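Local atomic coordinates of LbaCas13a H328A (C2c2) (Lachnospiraceae bacterium NK4A179, PDB entry 5WLH), a protein that binds precursor CRISPR guide RNA and, as a member of the RNA-targeting Cas13a nucleases, probably cleaves RNA with a preference for adenine. Residues K1055-V1060 / L1360-R1365; D1088-I1093 / V1350-R1355; I1291-F1296 / Y1337-T1342. All blocks are in the same frame, centred on the assembly; numbering follows the deposited sequence.

Contact 1 (K1055-V1060 / L1360-R1365); sequences KITDRV and LQSIIR
Arg1365 and Ser1362, one helical turn apart on helix 1357-1368, reach together for the carbonyl end of helix 1050-1056. The hydroxyl of Ser1362 donates a hydrogen bond from OG to Ile1056 O over 2.9 Å, only 18° off the carbonyl plane, and a side chain this small suits a place where the backbones run close. Arg1365 lays one face of its guanidinium over the same oxygen, with Ile1056 O 3.2 Å above the plane toward the rim and Thr1057 N beside it. Farther along, NH2 forms a salt bridge with Asp1058 OD1 at 2.8 Å, a bond bent to 130° and therefore weak, with carboxylate and guanidinium planes 37° apart. NH1 of Arg1365 lies 3.2 Å from Lys1055 O. Bends at chi2 and chi3 lay the guanidinium across the helix terminus. This is a helix C-terminus closed by side chains of another helix: Thr1057 is the first residue to leave helical geometry, and the carbonyl of Ile1056, the last helical residue, takes its hydrogen bond from Ser1362, some 300 residues on. By the domain order of Cas13a proteins the contact probably belongs to the second HEPN domain. With an alanine in place of Arg1365, Asp1058 would probably be left without its cationic mate, and the last turn of helix 1050-1056 would lose the flat group lying over it. Next to these polar groups, Ile1056 sets CB against Arg1365 CB at 4.1 Å, and Thr1057 turns CG2 toward Ser1362 OG, while its own OG1 bonds back to Leu1053 O. Tyr1111 of helix 1106-1145 touches Ile1056, Thr1057 and Ser1362. Met1375 and Lys1372 touch Arg1365 from the chain's C-terminal region, and Lys1055 carries its ammonium away to the hydroxyl of Tyr1369.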
loop_
_atom_site.group_PDB
_atom_site.type_symbol
_atom_site.label_atom_id
_atom_site.label_comp_id
_atom_site.label_asym_id
_atom_site.label_seq_id
_atom_site.Cartn_x
_atom_site.Cartn_y
_atom_site.Cartn_z
ATOM N N LYS A 1055 20.488 -19.547 6.258
ATOM C CA LYS A 1055 20.051 -19.478 7.645
ATOM C C LYS A 1055 18.576 -19.802 7.823
ATOM O O LYS A 1055 18.165 -20.160 8.930
ATOM C CB LYS A 1055 20.350 -18.091 8.224
ATOM C CG LYS A 1055 21.815 -17.899 8.633
ATOM C CD LYS A 1055 22.186 -16.433 8.774
ATOM C CE LYS A 1055 23.693 -16.247 8.831
ATOM N NZ LYS A 1055 24.295 -16.988 9.982
ATOM N N ILE A 1056 17.758 -19.691 6.783
ATOM C CA ILE A 1056 16.320 -19.851 6.964
ATOM C C ILE A 1056 15.782 -21.117 6.331
ATOM O O ILE A 1056 14.589 -21.415 6.504
ATOM C CB ILE A 1056 15.545 -18.618 6.448
ATOM C CG1 ILE A 1056 15.759 -18.449 4.949
ATOM C CG2 ILE A 1056 15.957 -17.364 7.239
ATOM C CD1 ILE A 1056 14.474 -18.221 4.175
ATOM N N THR A 1057 16.604 -21.870 5.605
ATOM C CA THR A 1057 16.163 -23.106 4.980
ATOM C C THR A 1057 17.115 -24.232 5.348
ATOM O O THR A 1057 18.212 -24.012 5.872
ATOM C CB THR A 1057 16.096 -22.983 3.455
ATOM O OG1 THR A 1057 17.367 -22.542 2.964
ATOM C CG2 THR A 1057 15.034 -21.992 3.055
ATOM N N ASP A 1058 16.669 -25.452 5.075
ATOM C CA ASP A 1058 17.514 -26.634 5.147
ATOM C C ASP A 1058 17.900 -27.055 3.739
ATOM O O ASP A 1058 17.084 -26.985 2.814
ATOM C CB ASP A 1058 16.795 -27.787 5.849
ATOM C CG ASP A 1058 16.355 -27.433 7.253
ATOM O OD1 ASP A 1058 17.117 -26.742 7.961
ATOM O OD2 ASP A 1058 15.243 -27.849 7.646
ATOM N N ARG A 1059 19.139 -27.506 3.584
ATOM C CA ARG A 1059 19.596 -27.986 2.292
ATOM C C ARG A 1059 18.724 -29.139 1.808
ATOM O O ARG A 1059 18.216 -29.939 2.595
ATOM C CB ARG A 1059 21.051 -28.436 2.381
ATOM C CG ARG A 1059 22.007 -27.318 2.715
ATOM C CD ARG A 1059 23.428 -27.720 2.423
ATOM N NE ARG A 1059 23.921 -28.695 3.391
ATOM C CZ ARG A 1059 25.110 -29.286 3.313
ATOM N NH1 ARG A 1059 25.930 -29.004 2.308
ATOM N NH2 ARG A 1059 25.476 -30.159 4.241
ATOM N N VAL A 1060 18.539 -29.201 0.489
ATOM C CA VAL A 1060 17.907 -30.364 -0.113
ATOM C C VAL A 1060 18.715 -31.603 0.244
ATOM O O VAL A 1060 19.954 -31.589 0.233
ATOM C CB VAL A 1060 17.791 -30.183 -1.635
ATOM C CG1 VAL A 1060 17.076 -31.383 -2.272
ATOM C CG2 VAL A 1060 17.059 -28.876 -1.958
ATOM N N LEU A 1360 6.099 -23.462 6.051
ATOM C CA LEU A 1360 5.768 -22.558 7.148
ATOM C C LEU A 1360 6.929 -22.407 8.119
ATOM O O LEU A 1360 7.116 -21.328 8.702
ATOM C CB LEU A 1360 4.521 -23.054 7.870
ATOM C CG LEU A 1360 3.246 -23.110 7.043
ATOM C CD1 LEU A 1360 2.105 -23.706 7.841
ATOM C CD2 LEU A 1360 2.865 -21.710 6.519
ATOM N N GLN A 1361 7.715 -23.468 8.306
ATOM C CA GLN A 1361 8.897 -23.354 9.154
ATOM C C GLN A 1361 9.876 -22.328 8.604
ATOM O O GLN A 1361 10.462 -21.551 9.364
ATOM C CB GLN A 1361 9.591 -24.712 9.287
ATOM C CG GLN A 1361 9.045 -25.580 10.405
ATOM C CD GLN A 1361 9.538 -27.012 10.306
ATOM O OE1 GLN A 1361 9.020 -27.903 10.970
ATOM N NE2 GLN A 1361 10.534 -27.237 9.464
ATOM N N SER A 1362 10.100 -22.332 7.289
ATOM C CA SER A 1362 11.049 -21.373 6.732
ATOM C C SER A 1362 10.513 -19.951 6.818
ATOM O O SER A 1362 11.296 -19.003 6.968
ATOM C CB SER A 1362 11.381 -21.740 5.290
ATOM O OG SER A 1362 12.356 -22.771 5.261
ATOM N N ILE A 1363 9.195 -19.782 6.714
ATOM C CA ILE A 1363 8.596 -18.465 6.918
ATOM C C ILE A 1363 8.822 -17.996 8.346
ATOM O O ILE A 1363 9.176 -16.842 8.583
ATOM C CB ILE A 1363 7.100 -18.499 6.569
ATOM C CG1 ILE A 1363 6.893 -18.863 5.087
ATOM C CG2 ILE A 1363 6.449 -17.174 6.919
ATOM C CD1 ILE A 1363 7.634 -17.923 4.108
ATOM N N ILE A 1364 8.621 -18.883 9.330
ATOM C CA ILE A 1364 8.887 -18.495 10.712
ATOM C C ILE A 1364 10.361 -18.153 10.906
ATOM O O ILE A 1364 10.700 -17.167 11.569
ATOM C CB ILE A 1364 8.418 -19.608 11.672
ATOM C CG1 ILE A 1364 6.894 -19.594 11.765
ATOM C CG2 ILE A 1364 9.055 -19.434 13.038
ATOM C CD1 ILE A 1364 6.304 -20.916 12.351
ATOM N N ARG A 1365 11.261 -18.944 10.322
ATOM C CA ARG A 1365 12.679 -18.631 10.454
ATOM C C ARG A 1365 13.003 -17.300 9.787
ATOM O O ARG A 1365 13.809 -16.511 10.293
ATOM C CB ARG A 1365 13.514 -19.740 9.834
ATOM C CG ARG A 1365 13.372 -21.088 10.542
ATOM C CD ARG A 1365 14.703 -21.792 10.440
ATOM N NE ARG A 1365 14.684 -22.857 9.460
ATOM C CZ ARG A 1365 15.771 -23.446 8.971
ATOM N NH1 ARG A 1365 16.990 -23.065 9.347
ATOM N NH2 ARG A 1365 15.630 -24.424 8.092
#

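Contact 2 (D1088-I1093 / V1350-R1355); sequences DEQKNI and VYVDAR
Gln1090 and Val1350, both buried, make the closest touch of this contact, the glutamine CG resting against Val1350 CG1 at 3.9 Å. The side chain leaves the helix with CG anti to the backbone N (chi1 -179°) and then bends at chi2, which presents its methylene to the valines while OE1 turns off to a hydrogen bond with Lys685 NZ. A residue with an aliphatic stem and a polar head suits this place, since the stem packs and the buried amide oxygen still finds a donor. Val1352 adds CG2, 4.4 Å from Gln1090 CG, and Tyr1343 of the adjoining strand touches both residues. The solvent side belongs to Lys1091, which is partly exposed. It runs past the strand with CG 4.3 Å from Val1352 CG2, and its chain, bent at chi3 and chi4, brings NZ within 4.1 Å of Val1350 CG2. That ammonium is not bound to the strand; its salt bridge is to Glu1087, one turn back on its own helix. Alternation along the strand places Val1350 and Val1352 on the helix side and Tyr1351 on the other. The axes lie 9.5 Å apart with their directions only 20° from parallel, the near-alignment typical of a helix packed on a β-sheet, here helix 1087-1103 along outermost strand 1349-1353 of a four-stranded antiparallel sheet.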
loop_
_atom_site.group_PDB
_atom_site.type_symbol
_atom_site.label_atom_id
_atom_site.label_comp_id
_atom_site.label_asym_id
_atom_site.label_seq_id
_atom_site.Cartn_x
_atom_site.Cartn_y
_atom_site.Cartn_z
ATOM N N ASP A 1088 -7.295 -38.344 -2.532
ATOM C CA ASP A 1088 -5.876 -38.614 -2.348
ATOM C C ASP A 1088 -5.081 -38.489 -3.640
ATOM O O ASP A 1088 -3.848 -38.444 -3.587
ATOM C CB ASP A 1088 -5.671 -40.004 -1.744
ATOM C CG ASP A 1088 -6.011 -40.052 -0.267
ATOM O OD1 ASP A 1088 -7.207 -40.198 0.062
ATOM O OD2 ASP A 1088 -5.087 -39.932 0.567
ATOM N N GLU A 1089 -5.748 -38.442 -4.795
ATOM C CA GLU A 1089 -5.056 -38.074 -6.024
ATOM C C GLU A 1089 -4.661 -36.603 -5.988
ATOM O O GLU A 1089 -3.519 -36.245 -6.302
ATOM C CB GLU A 1089 -5.941 -38.373 -7.238
ATOM C CG GLU A 1089 -6.026 -39.855 -7.597
ATOM C CD GLU A 1089 -6.862 -40.119 -8.839
ATOM O OE1 GLU A 1089 -6.835 -41.266 -9.338
ATOM O OE2 GLU A 1089 -7.546 -39.186 -9.312
ATOM N N GLN A 1090 -5.592 -35.741 -5.573
ATOM C CA GLN A 1090 -5.306 -34.315 -5.474
ATOM C C GLN A 1090 -4.218 -34.039 -4.439
ATOM O O GLN A 1090 -3.245 -33.326 -4.719
ATOM C CB GLN A 1090 -6.589 -33.556 -5.130
ATOM C CG GLN A 1090 -6.415 -32.052 -5.019
ATOM C CD GLN A 1090 -5.937 -31.409 -6.311
ATOM O OE1 GLN A 1090 -6.745 -30.931 -7.105
ATOM N NE2 GLN A 1090 -4.622 -31.378 -6.521
ATOM N N LYS A 1091 -4.366 -34.602 -3.234
ATOM C CA LYS A 1091 -3.381 -34.381 -2.178
ATOM C C LYS A 1091 -2.001 -34.890 -2.570
ATOM O O LYS A 1091 -0.987 -34.300 -2.177
ATOM C CB LYS A 1091 -3.836 -35.056 -0.880
ATOM C CG LYS A 1091 -5.154 -34.547 -0.318
ATOM C CD LYS A 1091 -5.522 -35.290 0.961
ATOM C CE LYS A 1091 -6.978 -35.744 0.948
ATOM N NZ LYS A 1091 -7.767 -35.196 2.092
ATOM N N ASN A 1092 -1.931 -35.980 -3.335
ATOM C CA ASN A 1092 -0.624 -36.474 -3.758
ATOM C C ASN A 1092 -0.018 -35.582 -4.833
ATOM O O ASN A 1092 1.204 -35.397 -4.881
ATOM C CB ASN A 1092 -0.742 -37.912 -4.260
ATOM C CG ASN A 1092 -0.462 -38.926 -3.173
ATOM O OD1 ASN A 1092 0.206 -38.619 -2.185
ATOM N ND2 ASN A 1092 -0.970 -40.143 -3.347
ATOM N N ILE A 1093 -0.853 -35.043 -5.718
ATOM C CA ILE A 1093 -0.364 -34.097 -6.709
ATOM C C ILE A 1093 0.227 -32.878 -6.015
ATOM O O ILE A 1093 1.325 -32.422 -6.356
ATOM C CB ILE A 1093 -1.490 -33.711 -7.685
ATOM C CG1 ILE A 1093 -1.756 -34.864 -8.652
ATOM C CG2 ILE A 1093 -1.139 -32.447 -8.457
ATOM C CD1 ILE A 1093 -0.658 -35.047 -9.684
ATOM N N VAL A 1350 -12.336 -30.703 -2.284
ATOM C CA VAL A 1350 -11.413 -31.014 -1.200
ATOM C C VAL A 1350 -10.657 -29.738 -0.840
ATOM O O VAL A 1350 -10.355 -28.918 -1.713
ATOM C CB VAL A 1350 -10.435 -32.148 -1.577
ATOM C CG1 VAL A 1350 -9.716 -31.837 -2.873
ATOM C CG2 VAL A 1350 -9.429 -32.400 -0.448
ATOM N N TYR A 1351 -10.376 -29.564 0.450
ATOM C CA TYR A 1351 -9.584 -28.447 0.944
ATOM C C TYR A 1351 -8.201 -28.956 1.309
ATOM O O TYR A 1351 -8.072 -29.953 2.027
ATOM C CB TYR A 1351 -10.259 -27.788 2.145
ATOM C CG TYR A 1351 -11.590 -27.178 1.779
ATOM C CD1 TYR A 1351 -11.657 -25.945 1.145
ATOM C CD2 TYR A 1351 -12.781 -27.846 2.043
ATOM C CE1 TYR A 1351 -12.865 -25.385 0.798
ATOM C CE2 TYR A 1351 -14.001 -27.291 1.697
ATOM C CZ TYR A 1351 -14.036 -26.060 1.076
ATOM O OH TYR A 1351 -15.242 -25.495 0.730
ATOM N N VAL A 1352 -7.173 -28.283 0.793
ATOM C CA VAL A 1352 -5.784 -28.695 0.945
ATOM C C VAL A 1352 -4.973 -27.489 1.402
ATOM O O VAL A 1352 -5.172 -26.379 0.896
ATOM C CB VAL A 1352 -5.204 -29.263 -0.372
ATOM C CG1 VAL A 1352 -3.782 -29.749 -0.155
ATOM C CG2 VAL A 1352 -6.070 -30.411 -0.912
ATOM N N ASP A 1353 -4.068 -27.704 2.359
ATOM C CA ASP A 1353 -3.137 -26.655 2.762
ATOM C C ASP A 1353 -2.353 -26.138 1.570
ATOM O O ASP A 1353 -1.650 -26.907 0.901
ATOM C CB ASP A 1353 -2.157 -27.180 3.807
ATOM C CG ASP A 1353 -2.798 -27.399 5.148
ATOM O OD1 ASP A 1353 -3.940 -26.934 5.343
ATOM O OD2 ASP A 1353 -2.140 -28.028 6.003
ATOM N N ALA A 1354 -2.430 -24.821 1.338
ATOM C CA ALA A 1354 -1.581 -24.188 0.328
ATOM C C ALA A 1354 -0.103 -24.428 0.614
ATOM O O ALA A 1354 0.695 -24.625 -0.310
ATOM C CB ALA A 1354 -1.861 -22.677 0.270
ATOM N N ARG A 1355 0.283 -24.384 1.887
ATOM C CA ARG A 1355 1.674 -24.433 2.306
ATOM C C ARG A 1355 1.833 -25.480 3.396
ATOM O O ARG A 1355 1.093 -25.467 4.384
ATOM C CB ARG A 1355 2.136 -23.073 2.841
ATOM C CG ARG A 1355 1.978 -21.955 1.825
ATOM C CD ARG A 1355 2.825 -22.263 0.609
ATOM N NE ARG A 1355 2.898 -21.138 -0.318
ATOM C CZ ARG A 1355 2.282 -21.105 -1.497
ATOM N NH1 ARG A 1355 1.529 -22.128 -1.893
ATOM N NH2 ARG A 1355 2.414 -20.042 -2.278
#

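Contact 3 (I1291-F1296 / Y1337-T1342); sequences ILLQHF and YSEQFT. With nucleotides of chain B.
Phe1296 meets Glu1339 and Phe1341 in a buried junction beside the bound RNA, where the end of helix 1284-1294 abuts strand 1336-1344, an inner strand of the four-stranded antiparallel sheet. Phe1296 is the C-prime residue of a Schellman motif, with left-handed backbone angles (phi 67°); its N bonds to Leu1293 O, and Val1297 N to Leu1292 O. The turn leaves its own carbonyl pointing outward, and Glu1339 N donates to Phe1296 O at 2.8 Å, nearly straight at 166°. Alongside, Glu1339 CB packs on Phe1296 CB, and Leu1293 CD1 lies 3.6 Å from Glu1339 CG. The glutamate's aliphatic part thus serves as a hydrophobic surface, while its carboxylate accepts a hydrogen bond from Ala829 N. The two phenylalanines form a T-shaped pair, centroids 4.9 Å apart and planes at 81°, in which the edge of Phe1341 drives CE1 over the centre of the Phe1296 ring. Both rings also meet RNA: C41 of chain B sets its ribose C1' over a face of Phe1341, C40 of chain B places OP1 at that ring's edge, 3.4 Å from CE2, and O4' of C40 of chain B approaches Phe1296 CE2 at 3.5 Å. A flat apolar ring suits Phe1341, which offers a face to one nucleoside and an edge to Phe1296 and a phosphate. Thr1342 N donates to O2 of C41 of chain B at 2.9 Å, an acceptor that uracil also has, and its CB lies against the ribose O4' of U42 of chain B. Ala1354 touches both phenylalanines, and Phe1341 shares backbone hydrogen bonding with Val1352 of strand 1349-1353. His1295 reaches Glu1117 on helix 1106-1145, and strand 1297-1310, pairing antiparallel with 1336-1344, begins directly after Phe1296.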
loop_
_atom_site.group_PDB
_atom_site.type_symbol
_atom_site.label_atom_id
_atom_site.label_comp_id
_atom_site.label_asym_id
_atom_site.label_seq_id
_atom_site.Cartn_x
_atom_site.Cartn_y
_atom_site.Cartn_z
ATOM N N ILE A 1291 1.404 -9.047 3.545
ATOM C CA ILE A 1291 2.498 -9.606 2.752
ATOM C C ILE A 1291 2.573 -11.113 2.952
ATOM O O ILE A 1291 2.674 -11.883 1.991
ATOM C CB ILE A 1291 3.827 -8.922 3.112
ATOM C CG1 ILE A 1291 3.803 -7.471 2.630
ATOM C CG2 ILE A 1291 4.997 -9.711 2.530
ATOM C CD1 ILE A 1291 4.980 -6.634 3.166
ATOM N N LEU A 1292 2.483 -11.559 4.203
ATOM C CA LEU A 1292 2.498 -12.998 4.465
ATOM C C LEU A 1292 1.270 -13.691 3.884
ATOM O O LEU A 1292 1.379 -14.783 3.306
ATOM C CB LEU A 1292 2.591 -13.241 5.971
ATOM C CG LEU A 1292 3.892 -12.618 6.485
ATOM C CD1 LEU A 1292 3.815 -12.365 8.004
ATOM C CD2 LEU A 1292 5.067 -13.518 6.146
ATOM N N LEU A 1293 0.093 -13.082 4.034
ATOM C CA LEU A 1293 -1.120 -13.690 3.505
ATOM C C LEU A 1293 -1.082 -13.787 1.983
ATOM O O LEU A 1293 -1.649 -14.735 1.409
ATOM C CB LEU A 1293 -2.339 -12.903 3.965
ATOM C CG LEU A 1293 -3.699 -13.598 3.820
ATOM C CD1 LEU A 1293 -3.631 -14.960 4.464
ATOM C CD2 LEU A 1293 -4.787 -12.767 4.489
ATOM N N GLN A 1294 -0.412 -12.839 1.308
ATOM C CA GLN A 1294 -0.250 -12.949 -0.146
ATOM C C GLN A 1294 0.427 -14.248 -0.530
ATOM O O GLN A 1294 0.227 -14.756 -1.648
ATOM C CB GLN A 1294 0.578 -11.789 -0.707
ATOM C CG GLN A 1294 -0.233 -10.561 -1.006
ATOM C CD GLN A 1294 0.627 -9.319 -1.093
ATOM O OE1 GLN A 1294 0.256 -8.251 -0.596
ATOM N NE2 GLN A 1294 1.780 -9.452 -1.727
ATOM N N HIS A 1295 1.268 -14.773 0.360
ATOM C CA HIS A 1295 1.953 -16.037 0.150
ATOM C C HIS A 1295 1.264 -17.182 0.873
ATOM O O HIS A 1295 1.890 -18.224 1.109
ATOM C CB HIS A 1295 3.412 -15.878 0.565
ATOM C CG HIS A 1295 4.099 -14.833 -0.250
ATOM N ND1 HIS A 1295 4.699 -15.117 -1.453
ATOM C CD2 HIS A 1295 4.173 -13.489 -0.098
ATOM C CE1 HIS A 1295 5.172 -14.002 -1.983
ATOM N NE2 HIS A 1295 4.871 -12.999 -1.177
ATOM N N PHE A 1296 -0.016 -16.989 1.210
ATOM C CA PHE A 1296 -0.922 -17.990 1.783
ATOM C C PHE A 1296 -0.527 -18.413 3.193
ATOM O O PHE A 1296 -0.901 -19.499 3.649
ATOM C CB PHE A 1296 -1.066 -19.198 0.857
ATOM C CG PHE A 1296 -1.516 -18.812 -0.512
ATOM C CD1 PHE A 1296 -2.796 -18.352 -0.724
ATOM C CD2 PHE A 1296 -0.627 -18.819 -1.571
ATOM C CE1 PHE A 1296 -3.209 -17.948 -1.989
ATOM C CE2 PHE A 1296 -1.031 -18.429 -2.831
ATOM C CZ PHE A 1296 -2.320 -17.994 -3.039
ATOM N N TYR A 1337 -0.639 -20.527 10.407
ATOM C CA TYR A 1337 -1.283 -21.614 9.682
ATOM C C TYR A 1337 -1.376 -21.268 8.203
ATOM O O TYR A 1337 -1.319 -20.103 7.806
ATOM C CB TYR A 1337 -2.670 -21.960 10.253
ATOM C CG TYR A 1337 -3.683 -20.839 10.246
ATOM C CD1 TYR A 1337 -3.701 -19.899 11.265
ATOM C CD2 TYR A 1337 -4.643 -20.742 9.243
ATOM C CE1 TYR A 1337 -4.625 -18.879 11.280
ATOM C CE2 TYR A 1337 -5.578 -19.712 9.252
ATOM C CZ TYR A 1337 -5.556 -18.787 10.275
ATOM O OH TYR A 1337 -6.469 -17.756 10.308
ATOM N N SER A 1338 -1.487 -22.314 7.391
ATOM C CA SER A 1338 -1.591 -22.154 5.953
ATOM C C SER A 1338 -3.015 -21.808 5.571
ATOM O O SER A 1338 -3.971 -22.318 6.153
ATOM C CB SER A 1338 -1.166 -23.434 5.237
ATOM O OG SER A 1338 -1.305 -23.287 3.830
ATOM N N GLU A 1339 -3.155 -20.909 4.606
ATOM C CA GLU A 1339 -4.411 -20.807 3.892
ATOM C C GLU A 1339 -4.737 -22.150 3.258
ATOM O O GLU A 1339 -3.848 -22.913 2.877
ATOM C CB GLU A 1339 -4.325 -19.743 2.800
ATOM C CG GLU A 1339 -4.427 -18.323 3.292
ATOM C CD GLU A 1339 -5.808 -17.987 3.840
ATOM O OE1 GLU A 1339 -6.013 -18.134 5.059
ATOM O OE2 GLU A 1339 -6.679 -17.568 3.057
ATOM N N GLN A 1340 -6.025 -22.430 3.131
ATOM C CA GLN A 1340 -6.470 -23.622 2.430
ATOM C C GLN A 1340 -6.795 -23.275 0.988
ATOM O O GLN A 1340 -7.315 -22.194 0.703
ATOM C CB GLN A 1340 -7.689 -24.228 3.120
ATOM C CG GLN A 1340 -7.430 -24.534 4.571
ATOM C CD GLN A 1340 -7.522 -26.002 4.866
ATOM O OE1 GLN A 1340 -8.617 -26.545 5.022
ATOM N NE2 GLN A 1340 -6.373 -26.665 4.941
ATOM N N PHE A 1341 -6.456 -24.185 0.078
ATOM C CA PHE A 1341 -6.906 -24.097 -1.301
ATOM C C PHE A 1341 -8.210 -24.866 -1.449
ATOM O O PHE A 1341 -8.405 -25.906 -0.813
ATOM C CB PHE A 1341 -5.861 -24.666 -2.258
ATOM C CG PHE A 1341 -4.725 -23.722 -2.560
ATOM C CD1 PHE A 1341 -4.833 -22.369 -2.283
ATOM C CD2 PHE A 1341 -3.558 -24.198 -3.139
ATOM C CE1 PHE A 1341 -3.784 -21.504 -2.581
ATOM C CE2 PHE A 1341 -2.509 -23.344 -3.436
ATOM C CZ PHE A 1341 -2.629 -21.993 -3.155
ATOM N N THR A 1342 -9.111 -24.333 -2.264
ATOM C CA THR A 1342 -10.331 -25.033 -2.653
ATOM C C THR A 1342 -10.059 -25.721 -3.986
ATOM O O THR A 1342 -9.996 -25.070 -5.032
ATOM C CB THR A 1342 -11.506 -24.069 -2.761
ATOM O OG1 THR A 1342 -11.690 -23.398 -1.510
ATOM C CG2 THR A 1342 -12.771 -24.823 -3.130
ATOM P P C B 41 -4.113 -19.952 -9.479
ATOM O OP1 C B 41 -3.080 -20.575 -10.350
ATOM O OP2 C B 41 -4.795 -18.714 -9.905
ATOM O "O5'" C B 41 -5.285 -20.976 -9.115
ATOM C "C5'" C B 41 -5.036 -22.372 -8.969
ATOM C "C4'" C B 41 -5.920 -23.009 -7.915
ATOM O "O4'" C B 41 -5.428 -22.669 -6.592
ATOM C "C3'" C B 41 -7.380 -22.579 -7.878
ATOM O "O3'" C B 41 -8.184 -23.236 -8.843
ATOM C "C2'" C B 41 -7.784 -22.923 -6.453
ATOM O "O2'" C B 41 -8.017 -24.318 -6.336
ATOM C "C1'" C B 41 -6.505 -22.593 -5.685
ATOM N N1 C B 41 -6.532 -21.241 -5.092
ATOM C C2 C B 41 -7.321 -21.040 -3.958
ATOM O O2 C B 41 -7.956 -22.006 -3.524
ATOM N N3 C B 41 -7.364 -19.814 -3.381
ATOM C C4 C B 41 -6.641 -18.813 -3.899
ATOM N N4 C B 41 -6.694 -17.607 -3.312
ATOM C C5 C B 41 -5.825 -18.999 -5.058
ATOM C C6 C B 41 -5.797 -20.218 -5.616
ATOM P P C B 40 0.489 -22.980 -5.732
ATOM O OP1 C B 40 0.746 -23.401 -4.325
ATOM O OP2 C B 40 -0.236 -23.881 -6.677
ATOM O "O5'" C B 40 -0.319 -21.623 -5.677
ATOM C "C5'" C B 40 -0.843 -21.098 -6.874
ATOM C "C4'" C B 40 -1.455 -19.754 -6.660
ATOM O "O4'" C B 40 -0.423 -18.804 -6.304
ATOM C "C3'" C B 40 -2.111 -19.165 -7.893
ATOM O "O3'" C B 40 -3.432 -19.671 -8.040
ATOM C "C2'" C B 40 -2.053 -17.664 -7.620
ATOM O "O2'" C B 40 -3.133 -17.274 -6.784
ATOM C "C1'" C B 40 -0.749 -17.534 -6.816
ATOM N N1 C B 40 0.405 -17.025 -7.598
ATOM C C2 C B 40 0.432 -15.664 -7.952
ATOM O O2 C B 40 -0.538 -14.957 -7.635
ATOM N N3 C B 40 1.493 -15.176 -8.644
ATOM C C4 C B 40 2.515 -15.978 -8.962
ATOM N N4 C B 40 3.543 -15.457 -9.644
ATOM C C5 C B 40 2.525 -17.356 -8.603
ATOM C C6 C B 40 1.466 -17.828 -7.924
ATOM P P U B 42 -9.438 -22.484 -9.500
ATOM O OP1 U B 42 -10.119 -23.464 -10.391
ATOM O OP2 U B 42 -8.990 -21.183 -10.044
ATOM O "O5'" U B 42 -10.410 -22.170 -8.282
ATOM C "C5'" U B 42 -11.167 -23.193 -7.651
ATOM C "C4'" U B 42 -11.887 -22.636 -6.453
ATOM O "O4'" U B 42 -10.906 -22.099 -5.524
ATOM C "C3'" U B 42 -12.810 -21.456 -6.736
ATOM O "O3'" U B 42 -14.094 -21.838 -7.211
ATOM C "C2'" U B 42 -12.838 -20.723 -5.402
ATOM O "O2'" U B 42 -13.701 -21.377 -4.485
ATOM C "C1'" U B 42 -11.402 -20.919 -4.926
ATOM N N1 U B 42 -10.524 -19.782 -5.296
ATOM C C2 U B 42 -10.623 -18.625 -4.541
ATOM O O2 U B 42 -11.397 -18.518 -3.608
ATOM N N3 U B 42 -9.789 -17.598 -4.906
ATOM C C4 U B 42 -8.877 -17.609 -5.939
ATOM O O4 U B 42 -8.189 -16.612 -6.156
ATOM C C5 U B 42 -8.830 -18.840 -6.675
ATOM C C6 U B 42 -9.632 -19.857 -6.336
#

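How the contacts relate
Contact 3 is the most buried of the three and the nearest to the centre of the chain; contacts 1 and 2 lie farther out and are only partly buried. Contacts 2 and 3 hold the same antiparallel sheet through neighbouring strands 1349-1353 and 1336-1344, with Arg1355 N close to Ser1338 OG between them. Contact 1 follows along the chain on helix 1357-1368, and its Leu1360 packs against Arg1355 and Ser1338. Chemistry follows place: contact 1 is polar and charged at a helix end, contact 2 is purely van der Waals across a helix and strand, and contact 3 joins aromatic packing to a backbone bond and to RNA.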